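Local coordinates for putative exported protein (Bordetella pertussis, PDB 2DVZ), which binds glutamate as a periplasmic solute receptor of the Bug family, probably delivering it to a tripartite tricarboxylate-type transporter, at residues A[123-128]-A[134-139]; A[128-133]-A[232-237]; A[161-164]-A[169-172]; A[184-189]-A[207-212]. One frame throughout, in Å; residues are numbered along the deposited sequence.

Contact 1: residues A[123-128]-A[134-139]; sequences PKFPAK and LEELKK. With CD (cadmium ion), chain D; CD (cadmium ion), chain E.
Glu136 OE1 is gripped by two partners: a cadmium ion (chain E) binds it at 2.3 Å, and water 1 bridges the contact, donating to Pro126 O at 2.6 Å and to Glu136 OE1 at 3.2 Å. The arrangement is a loop folded back onto the helix it leads into: the link between strand 106-121 and helix 130-138 makes an inverse gamma turn centred on Pro126, with a weak bond from Ala127 N to Phe125 O, and the turn lies against the second half of that helix. A second water coordinates the same cadmium and donates to Glu136 OE2, so metal and water together hold the carboxylate. Its plane stands at 88° to the ring of Phe125, and Pro126 CG lies 3.5 Å from Glu136 CD. With CG of Glu136 anti to the backbone N (chi1 173°) and the chain bent at chi2, CG comes to 3.2 Å from CZ of Phe125, obliquely to the ring, and the carboxylate beyond it lies against Pro126 and meets the metal. Phe125 is buried, its ring also meeting Phe133 edge-to-face and its proline neighbour's CD lying over one face. Glu135 points its OE1 to another cadmium ion (chain D), while its OE2 is salt-bridged to Lys131. At the far end of the Phe125 ring, CZ lies 3.8 Å from CD2 of Leu137, which sits at the ring edge, near its plane.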
# COMPACT_ATOMS: atom_id res chain seq x y z
N PRO A 123 15.96 -15.71 -0.15
CA PRO A 123 15.94 -17.18 -0.12
C PRO A 123 17.05 -17.86 0.67
O PRO A 123 16.88 -19.02 1.14
CB PRO A 123 16.01 -17.56 -1.59
CG PRO A 123 15.63 -16.27 -2.38
CD PRO A 123 16.14 -15.17 -1.52
N LYS A 124 18.18 -17.20 0.88
CA LYS A 124 19.22 -17.76 1.74
C LYS A 124 18.85 -17.71 3.24
O LYS A 124 19.56 -18.30 4.08
CB LYS A 124 20.57 -17.09 1.49
CG LYS A 124 21.20 -17.42 0.10
CD LYS A 124 21.86 -18.83 0.10
CE LYS A 124 22.78 -19.06 -1.07
NZ LYS A 124 22.11 -19.13 -2.40
N PHE A 125 17.75 -17.04 3.60
CA PHE A 125 17.32 -17.01 5.01
C PHE A 125 17.05 -18.48 5.39
O PHE A 125 16.44 -19.21 4.61
CB PHE A 125 16.07 -16.13 5.22
CG PHE A 125 15.65 -15.95 6.71
CD1 PHE A 125 16.04 -14.82 7.43
CD2 PHE A 125 14.87 -16.90 7.35
CE1 PHE A 125 15.66 -14.66 8.79
CE2 PHE A 125 14.49 -16.76 8.68
CZ PHE A 125 14.87 -15.61 9.41
N PRO A 126 17.55 -18.94 6.55
CA PRO A 126 17.50 -20.39 6.89
C PRO A 126 16.20 -20.87 7.54
O PRO A 126 16.23 -21.38 8.66
CB PRO A 126 18.69 -20.55 7.86
CG PRO A 126 18.86 -19.20 8.49
CD PRO A 126 18.23 -18.16 7.60
N ALA A 127 15.06 -20.68 6.86
CA ALA A 127 13.73 -21.14 7.33
C ALA A 127 12.83 -21.33 6.13
O ALA A 127 12.94 -20.62 5.13
CB ALA A 127 13.12 -20.10 8.26
N LYS A 128 11.90 -22.27 6.21
CA LYS A 128 11.07 -22.56 5.02
C LYS A 128 9.63 -22.19 5.31
O LYS A 128 8.78 -22.14 4.40
CB LYS A 128 11.24 -24.04 4.55
CG LYS A 128 10.40 -25.03 5.34
CD LYS A 128 10.71 -26.49 4.98
CE LYS A 128 9.74 -27.43 5.72
NZ LYS A 128 10.18 -28.92 5.88
N LEU A 134 10.24 -17.37 12.80
CA LEU A 134 10.27 -16.87 14.16
C LEU A 134 11.41 -17.43 15.01
O LEU A 134 12.09 -16.68 15.66
CB LEU A 134 8.92 -17.14 14.84
CG LEU A 134 7.71 -16.39 14.28
CD1 LEU A 134 6.60 -16.46 15.31
CD2 LEU A 134 8.08 -14.92 14.01
N GLU A 135 11.60 -18.75 15.00
CA GLU A 135 12.70 -19.39 15.71
C GLU A 135 14.04 -18.73 15.39
O GLU A 135 14.71 -18.27 16.32
CB GLU A 135 12.76 -20.87 15.40
CG GLU A 135 11.78 -21.66 16.23
CD GLU A 135 11.46 -23.02 15.65
OE1 GLU A 135 12.29 -23.53 14.89
OE2 GLU A 135 10.38 -23.57 15.96
N GLU A 136 14.40 -18.69 14.10
CA GLU A 136 15.62 -18.02 13.61
C GLU A 136 15.79 -16.56 14.10
O GLU A 136 16.89 -16.16 14.54
CB GLU A 136 15.67 -18.10 12.06
CG GLU A 136 16.78 -17.31 11.34
CD GLU A 136 18.22 -17.77 11.64
OE1 GLU A 136 18.43 -18.91 12.13
OE2 GLU A 136 19.17 -16.98 11.38
N LEU A 137 14.72 -15.77 14.05
CA LEU A 137 14.77 -14.36 14.50
C LEU A 137 14.96 -14.24 16.02
O LEU A 137 15.62 -13.33 16.48
CB LEU A 137 13.50 -13.61 14.11
CG LEU A 137 13.16 -13.41 12.63
CD1 LEU A 137 11.89 -12.59 12.53
CD2 LEU A 137 14.31 -12.73 11.84
N LYS A 138 14.39 -15.19 16.76
CA LYS A 138 14.46 -15.20 18.21
C LYS A 138 15.86 -15.55 18.69
O LYS A 138 16.29 -15.03 19.73
CB LYS A 138 13.42 -16.14 18.82
CG LYS A 138 12.05 -15.48 18.88
CD LYS A 138 10.93 -16.46 19.21
CE LYS A 138 9.55 -15.76 19.13
NZ LYS A 138 8.43 -16.75 19.33
N LYS A 139 16.55 -16.39 17.90
CA LYS A 139 17.94 -16.78 18.19
C LYS A 139 18.94 -15.68 17.85
O LYS A 139 20.09 -15.79 18.21
CB LYS A 139 18.30 -18.07 17.46
CG LYS A 139 17.72 -19.33 18.11
CD LYS A 139 17.76 -20.51 17.19
CE LYS A 139 17.04 -21.69 17.81
NZ LYS A 139 17.51 -22.07 19.19
CD CD D . 12.41 -25.43 13.35
CD CD E . 20.26 -20.13 12.78
O HOH W 1 17.00 -21.53 11.12
O HOH W 2 21.54 -18.51 11.87
O HOH W 3 10.23 -25.07 11.94
O HOH W 4 18.79 -22.13 14.01
O HOH W 5 20.79 -21.49 10.76

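Contact 2: residues A[128-133]-A[232-237]; sequences KDFKGF and AGFPVL. With CD (cadmium ion), chain C.
Phe130 reaches from the first turn of helix 130-138 to the loop at 232-237, its CB directed at that loop and its CG anti to the backbone N, which sends the ring out to Ala232. At the root of the ring, CG lies 3.7 Å from CB of Ala232, and CD2 comes slightly closer to the same methyl, at 3.6 Å. The methyl stands over the ring face in a CH-pi contact, 3.8 Å from the centroid and 18° off the ring normal, while Phe133 CD1 lies over the opposite face. Farther out, CE2 meets CE2 of Phe234 at 3.7 Å and its CD2 about as closely; the two rings are inclined by 43°, their centroids 5.8 Å apart, neither stacked nor edge-to-face. At the tip, CZ turns to Phe162 of helix 154-166. The contact thus lays the start of one helix of this periplasmic binding protein-like fold against the loop between strands 210-215 and 241-248. Just ahead of Phe130, Asp129 is the N-cap: its OD1 accepts from Gly132 N at 3.0 Å, the N-H pointing at it with an angle of 161°. The same carboxylate chelates a cadmium ion (chain C) through both oxygens, OD1 at 2.4 Å and OD2 at 2.2 Å, and three waters add to the metal's shell; one of these also accepts from Lys128 N.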
# COMPACT_ATOMS: atom_id res chain seq x y z
N LYS A 128 11.90 -22.27 6.21
CA LYS A 128 11.07 -22.56 5.02
C LYS A 128 9.63 -22.19 5.31
O LYS A 128 8.78 -22.14 4.40
CB LYS A 128 11.24 -24.04 4.55
CG LYS A 128 10.40 -25.03 5.34
CD LYS A 128 10.71 -26.49 4.98
CE LYS A 128 9.74 -27.43 5.72
NZ LYS A 128 10.18 -28.92 5.88
N ASP A 129 9.36 -21.92 6.57
CA ASP A 129 8.00 -21.65 7.01
C ASP A 129 8.06 -20.60 8.13
O ASP A 129 9.14 -20.33 8.65
CB ASP A 129 7.28 -22.95 7.42
CG ASP A 129 8.09 -23.80 8.38
OD1 ASP A 129 8.41 -23.33 9.49
OD2 ASP A 129 8.42 -24.97 8.08
N PHE A 130 6.91 -20.02 8.45
CA PHE A 130 6.73 -19.03 9.51
C PHE A 130 7.23 -19.48 10.89
O PHE A 130 7.88 -18.70 11.62
CB PHE A 130 5.24 -18.62 9.60
CG PHE A 130 5.03 -17.29 10.24
CD1 PHE A 130 5.00 -16.12 9.46
CD2 PHE A 130 4.92 -17.17 11.63
CE1 PHE A 130 4.83 -14.88 10.02
CE2 PHE A 130 4.74 -15.89 12.23
CZ PHE A 130 4.69 -14.75 11.41
N LYS A 131 6.94 -20.74 11.25
CA LYS A 131 7.39 -21.33 12.52
C LYS A 131 8.89 -21.22 12.72
O LYS A 131 9.35 -20.75 13.78
CB LYS A 131 6.97 -22.82 12.62
CG LYS A 131 7.33 -23.43 13.97
CD LYS A 131 6.70 -24.77 14.18
CE LYS A 131 7.29 -25.42 15.46
NZ LYS A 131 8.74 -25.86 15.29
N GLY A 132 9.65 -21.64 11.70
CA GLY A 132 11.12 -21.61 11.73
C GLY A 132 11.72 -20.22 11.51
O GLY A 132 12.87 -19.93 11.89
N PHE A 133 10.93 -19.40 10.83
CA PHE A 133 11.17 -17.99 10.63
C PHE A 133 11.28 -17.25 11.99
O PHE A 133 12.30 -16.63 12.30
CB PHE A 133 10.04 -17.45 9.72
CG PHE A 133 10.10 -15.98 9.44
CD1 PHE A 133 8.95 -15.19 9.58
CD2 PHE A 133 11.31 -15.36 9.04
CE1 PHE A 133 8.99 -13.81 9.30
CE2 PHE A 133 11.36 -13.96 8.76
CZ PHE A 133 10.20 -13.19 8.88
N ALA A 232 -0.82 -18.50 10.52
CA ALA A 232 0.43 -18.52 11.31
C ALA A 232 0.23 -18.37 12.82
O ALA A 232 1.17 -18.57 13.61
CB ALA A 232 1.38 -17.45 10.84
N GLY A 233 -0.98 -18.00 13.22
CA GLY A 233 -1.35 -17.87 14.64
C GLY A 233 -1.22 -16.46 15.18
O GLY A 233 -1.19 -16.27 16.37
N PHE A 234 -1.14 -15.48 14.27
CA PHE A 234 -1.12 -14.06 14.61
C PHE A 234 -2.21 -13.27 13.90
O PHE A 234 -1.88 -12.42 13.09
CB PHE A 234 0.28 -13.46 14.33
CG PHE A 234 1.35 -14.13 15.15
CD1 PHE A 234 1.63 -13.68 16.43
CD2 PHE A 234 2.00 -15.28 14.67
CE1 PHE A 234 2.62 -14.34 17.24
CE2 PHE A 234 2.96 -15.94 15.45
CZ PHE A 234 3.27 -15.46 16.74
N PRO A 235 -3.51 -13.54 14.21
CA PRO A 235 -4.60 -12.86 13.52
C PRO A 235 -4.61 -11.31 13.64
O PRO A 235 -5.17 -10.65 12.77
CB PRO A 235 -5.89 -13.48 14.14
CG PRO A 235 -5.46 -14.09 15.46
CD PRO A 235 -4.02 -14.51 15.23
N VAL A 236 -4.00 -10.74 14.66
CA VAL A 236 -3.92 -9.26 14.79
C VAL A 236 -3.13 -8.69 13.63
O VAL A 236 -3.34 -7.54 13.24
CB VAL A 236 -3.30 -8.77 16.20
CG1 VAL A 236 -1.77 -8.91 16.23
CG2 VAL A 236 -3.64 -7.30 16.50
N LEU A 237 -2.24 -9.50 13.07
CA LEU A 237 -1.37 -9.04 11.99
C LEU A 237 -2.02 -9.20 10.61
O LEU A 237 -1.50 -8.73 9.63
CB LEU A 237 -0.01 -9.75 12.07
CG LEU A 237 0.83 -9.55 13.35
CD1 LEU A 237 2.15 -10.34 13.23
CD2 LEU A 237 1.13 -8.06 13.72
CD CD C . 9.73 -25.36 9.82
O HOH W 6 11.82 -23.93 8.80
O HOH W 3 10.23 -25.07 11.94
O HOH W 7 10.84 -27.61 9.80

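Contact 3: residues A[161-164]-A[169-172]; sequences SFKM and DIVH
Lys163 lies alongside Ile170, the two side chains running antiparallel, with CG of Lys163 3.5 Å from CG1 of Ile170. The lysine chain bends at chi3 (62°), which carries its ammonium round to the backbone: NZ donates to Ile170 O at 2.8 Å, meeting the carbonyl almost straight on, with a C=O...N angle of 169°. The apolar stem and the charged tip of one lysine thus engage a single residue. NZ has a second partner in Glu160, a salt bridge one turn back along the helix, and the carboxylate of Asp169 is close enough, 4.9 Å from NZ to OD1, that it may add some attraction without touching. Farther along, CD1 of Ile170 lies 3.9 Å from CD2 of Phe162, whose ring is reached obliquely. The two segments belong to one beta-alpha-beta crossover: helix 154-166 connects the parallel strands 145-148 and 171-174, and the contact pins the last part of the helix to the residues leading into strand 171-174. Phe162 is flanked by Leu134 and Leu137 of helix 130-138, and Ile170 touches Leu137 there and Tyr146 on strand 145-148.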
# COMPACT_ATOMS: atom_id res chain seq x y z
N SER A 161 4.72 -3.64 14.28
CA SER A 161 3.62 -4.51 14.76
C SER A 161 4.01 -5.99 14.84
O SER A 161 3.65 -6.68 15.82
CB SER A 161 2.39 -4.35 13.86
OG SER A 161 1.79 -3.11 14.20
N PHE A 162 4.72 -6.46 13.82
CA PHE A 162 5.22 -7.81 13.77
C PHE A 162 6.17 -8.11 14.94
O PHE A 162 6.06 -9.15 15.62
CB PHE A 162 5.94 -7.98 12.42
CG PHE A 162 6.57 -9.32 12.23
CD1 PHE A 162 5.89 -10.32 11.55
CD2 PHE A 162 7.83 -9.60 12.75
CE1 PHE A 162 6.45 -11.55 11.37
CE2 PHE A 162 8.41 -10.85 12.58
CZ PHE A 162 7.72 -11.83 11.87
N LYS A 163 7.13 -7.21 15.13
CA LYS A 163 8.10 -7.27 16.21
C LYS A 163 7.39 -7.39 17.57
O LYS A 163 7.71 -8.26 18.37
CB LYS A 163 9.00 -6.02 16.17
CG LYS A 163 9.99 -6.11 15.07
CD LYS A 163 10.69 -4.81 14.77
CE LYS A 163 11.49 -4.30 15.95
NZ LYS A 163 12.23 -3.09 15.47
N MSE A 164 6.42 -6.51 17.80
CA MSE A 164 5.71 -6.48 19.06
C MSE A 164 4.90 -7.77 19.34
O MSE A 164 4.86 -8.28 20.47
CB MSE A 164 4.81 -5.23 19.06
CG MSE A 164 4.04 -4.95 20.37
SE MSE A 164 5.29 -4.65 21.87
CE MSE A 164 5.99 -2.86 21.37
N ASP A 169 13.12 -8.86 17.25
CA ASP A 169 13.91 -7.63 17.23
C ASP A 169 14.67 -7.67 15.93
O ASP A 169 15.54 -8.51 15.73
CB ASP A 169 14.85 -7.56 18.44
CG ASP A 169 15.87 -6.40 18.39
OD1 ASP A 169 15.99 -5.67 17.37
OD2 ASP A 169 16.59 -6.24 19.40
N ILE A 170 14.28 -6.78 15.04
CA ILE A 170 14.77 -6.75 13.67
C ILE A 170 14.84 -5.30 13.34
O ILE A 170 14.06 -4.50 13.89
CB ILE A 170 13.89 -7.62 12.65
CG1 ILE A 170 12.39 -7.43 12.86
CG2 ILE A 170 14.07 -9.08 12.94
CD1 ILE A 170 11.48 -8.54 12.12
N VAL A 171 15.81 -4.94 12.50
CA VAL A 171 16.18 -3.55 12.30
C VAL A 171 15.56 -2.96 11.05
O VAL A 171 15.76 -3.46 9.94
CB VAL A 171 17.73 -3.32 12.31
CG1 VAL A 171 18.05 -1.83 12.07
CG2 VAL A 171 18.33 -3.78 13.64
N HIS A 172 14.84 -1.87 11.24
CA HIS A 172 14.15 -1.18 10.17
C HIS A 172 15.09 -0.43 9.26
O HIS A 172 15.90 0.34 9.71
CB HIS A 172 13.11 -0.22 10.74
CG HIS A 172 12.42 0.60 9.70
ND1 HIS A 172 12.27 1.96 9.81
CD2 HIS A 172 11.85 0.24 8.52
CE1 HIS A 172 11.62 2.42 8.75
NE2 HIS A 172 11.35 1.40 7.95

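Contact 4: residues A[184-189]-A[207-212]; sequences DAVGGQ and GKLRAM
This is an apolar contact bridged by one water, between the C-terminal turn of helix 178-187 and the chain that leaves helix 197-205 and enters strand 210-215. Both helices end in Schellman motifs: Gly188 and Gly207, each with positive phi, take the chain out of the helix, and in the first Gln189 N bonds to Asp184 O while Gly188 N makes a weak bond to Ala185 O. Val186 and Leu209 carry most of the contact. In Leu209, chi1 (-68°) sets CG beside the backbone N and, with chi2 near 180°, CD2 reaches Ala185 CB at 3.7 Å; its CG lies 3.9 Å from CG2 of Val186. The other Val186 branch, CG1, meets CB of Lys208 at 3.8 Å, although the rest of the lysine chain bends off. Leu209 is buried, also touching Ile193 of strand 192-196 and Ile204 of helix 197-205; its side chain is about 9 Å from that of Ser178, which binds glutamate at the start of helix 178-187. Beside the apolar groups, water 8 donates to Val186 O at 2.6 Å and to Lys208 O at 3.0 Å, joining the two backbones where no direct hydrogen bond spans them. The chemistry therefore implies a junction held mainly by van der Waals contacts between aliphatic carbons, with the water supplying hydrogens to two carbonyls, one at the end of the helix.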
# COMPACT_ATOMS: atom_id res chain seq x y z
N ASP A 184 16.69 -4.46 -2.91
CA ASP A 184 17.65 -4.79 -1.85
C ASP A 184 17.41 -6.13 -1.16
O ASP A 184 18.36 -6.84 -0.88
CB ASP A 184 17.78 -3.65 -0.84
CG ASP A 184 18.79 -2.61 -1.28
OD1 ASP A 184 19.14 -2.60 -2.49
OD2 ASP A 184 19.23 -1.80 -0.43
N ALA A 185 16.15 -6.47 -0.93
CA ALA A 185 15.79 -7.78 -0.39
C ALA A 185 16.13 -8.91 -1.37
O ALA A 185 16.64 -9.98 -0.95
CB ALA A 185 14.33 -7.81 -0.02
N VAL A 186 15.90 -8.68 -2.66
CA VAL A 186 16.29 -9.67 -3.67
C VAL A 186 17.83 -9.80 -3.71
O VAL A 186 18.36 -10.90 -3.87
CB VAL A 186 15.70 -9.37 -5.08
CG1 VAL A 186 16.37 -10.25 -6.13
CG2 VAL A 186 14.19 -9.51 -5.09
N GLY A 187 18.54 -8.68 -3.50
CA GLY A 187 19.99 -8.66 -3.51
C GLY A 187 20.67 -9.09 -2.21
O GLY A 187 21.87 -9.34 -2.19
N GLY A 188 19.93 -9.16 -1.11
CA GLY A 188 20.47 -9.61 0.15
C GLY A 188 21.02 -8.48 1.02
O GLY A 188 21.57 -8.73 2.09
N GLN A 189 20.86 -7.23 0.58
CA GLN A 189 21.34 -6.10 1.39
C GLN A 189 20.44 -5.94 2.64
O GLN A 189 20.86 -5.38 3.65
CB GLN A 189 21.44 -4.79 0.58
CG GLN A 189 22.57 -4.80 -0.47
CD GLN A 189 22.18 -5.54 -1.75
OE1 GLN A 189 21.00 -5.84 -1.96
NE2 GLN A 189 23.15 -5.84 -2.60
N GLY A 207 11.10 -17.01 -7.50
CA GLY A 207 11.90 -17.66 -6.47
C GLY A 207 13.00 -16.78 -5.93
O GLY A 207 13.91 -17.30 -5.24
N LYS A 208 12.95 -15.47 -6.23
CA LYS A 208 13.99 -14.52 -5.75
C LYS A 208 13.71 -13.98 -4.34
O LYS A 208 14.62 -13.44 -3.70
CB LYS A 208 14.19 -13.31 -6.69
CG LYS A 208 14.55 -13.55 -8.18
CD LYS A 208 15.49 -14.72 -8.40
CE LYS A 208 16.45 -14.51 -9.62
NZ LYS A 208 15.88 -13.70 -10.77
N LEU A 209 12.44 -14.07 -3.92
CA LEU A 209 12.06 -13.93 -2.51
C LEU A 209 11.21 -15.12 -2.14
O LEU A 209 10.57 -15.70 -3.02
CB LEU A 209 11.25 -12.63 -2.24
CG LEU A 209 11.97 -11.26 -2.37
CD1 LEU A 209 10.95 -10.12 -2.33
CD2 LEU A 209 13.08 -11.08 -1.34
N ARG A 210 11.20 -15.44 -0.83
CA ARG A 210 10.28 -16.43 -0.25
C ARG A 210 9.33 -15.74 0.72
O ARG A 210 9.77 -15.11 1.69
CB ARG A 210 11.08 -17.58 0.45
CG ARG A 210 10.31 -18.41 1.50
CD ARG A 210 10.95 -19.88 1.77
NE ARG A 210 12.25 -19.74 2.44
CZ ARG A 210 13.46 -19.81 1.87
NH1 ARG A 210 13.60 -20.10 0.59
NH2 ARG A 210 14.53 -19.59 2.63
N ALA A 211 8.03 -15.88 0.46
CA ALA A 211 7.01 -15.29 1.30
C ALA A 211 6.73 -16.17 2.53
O ALA A 211 6.54 -17.39 2.42
CB ALA A 211 5.75 -15.09 0.49
N MSE A 212 6.71 -15.55 3.71
CA MSE A 212 6.48 -16.28 4.93
C MSE A 212 5.04 -16.32 5.37
O MSE A 212 4.58 -17.32 5.92
CB MSE A 212 7.39 -15.76 6.07
CG MSE A 212 8.87 -16.06 5.85
SE MSE A 212 9.39 -17.98 5.87
CE MSE A 212 9.13 -18.42 3.99
O HOH W 8 17.46 -13.27 -4.51

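From the N terminus, contact 1 closes a short loop as the chain leaves strand 106-121 and folds back onto helix 130-138. Contact 2 starts on the same helix, sharing Lys128 with contact 1, and crosses it along the chain because its partner is the distant loop 232-237. The long span between holds contact 3, which closes the beta-alpha-beta unit of helix 154-166 and strand 171-174, and then contact 4, which joins helix 178-187 to the start of strand 210-215. Contacts 3 and 4 do not touch, yet both reach the same sheet. Phe133 packs on Phe162 and Leu237 on Ser161, while Arg210 bonds to the backbone oxygens of Pro123 and Ala127.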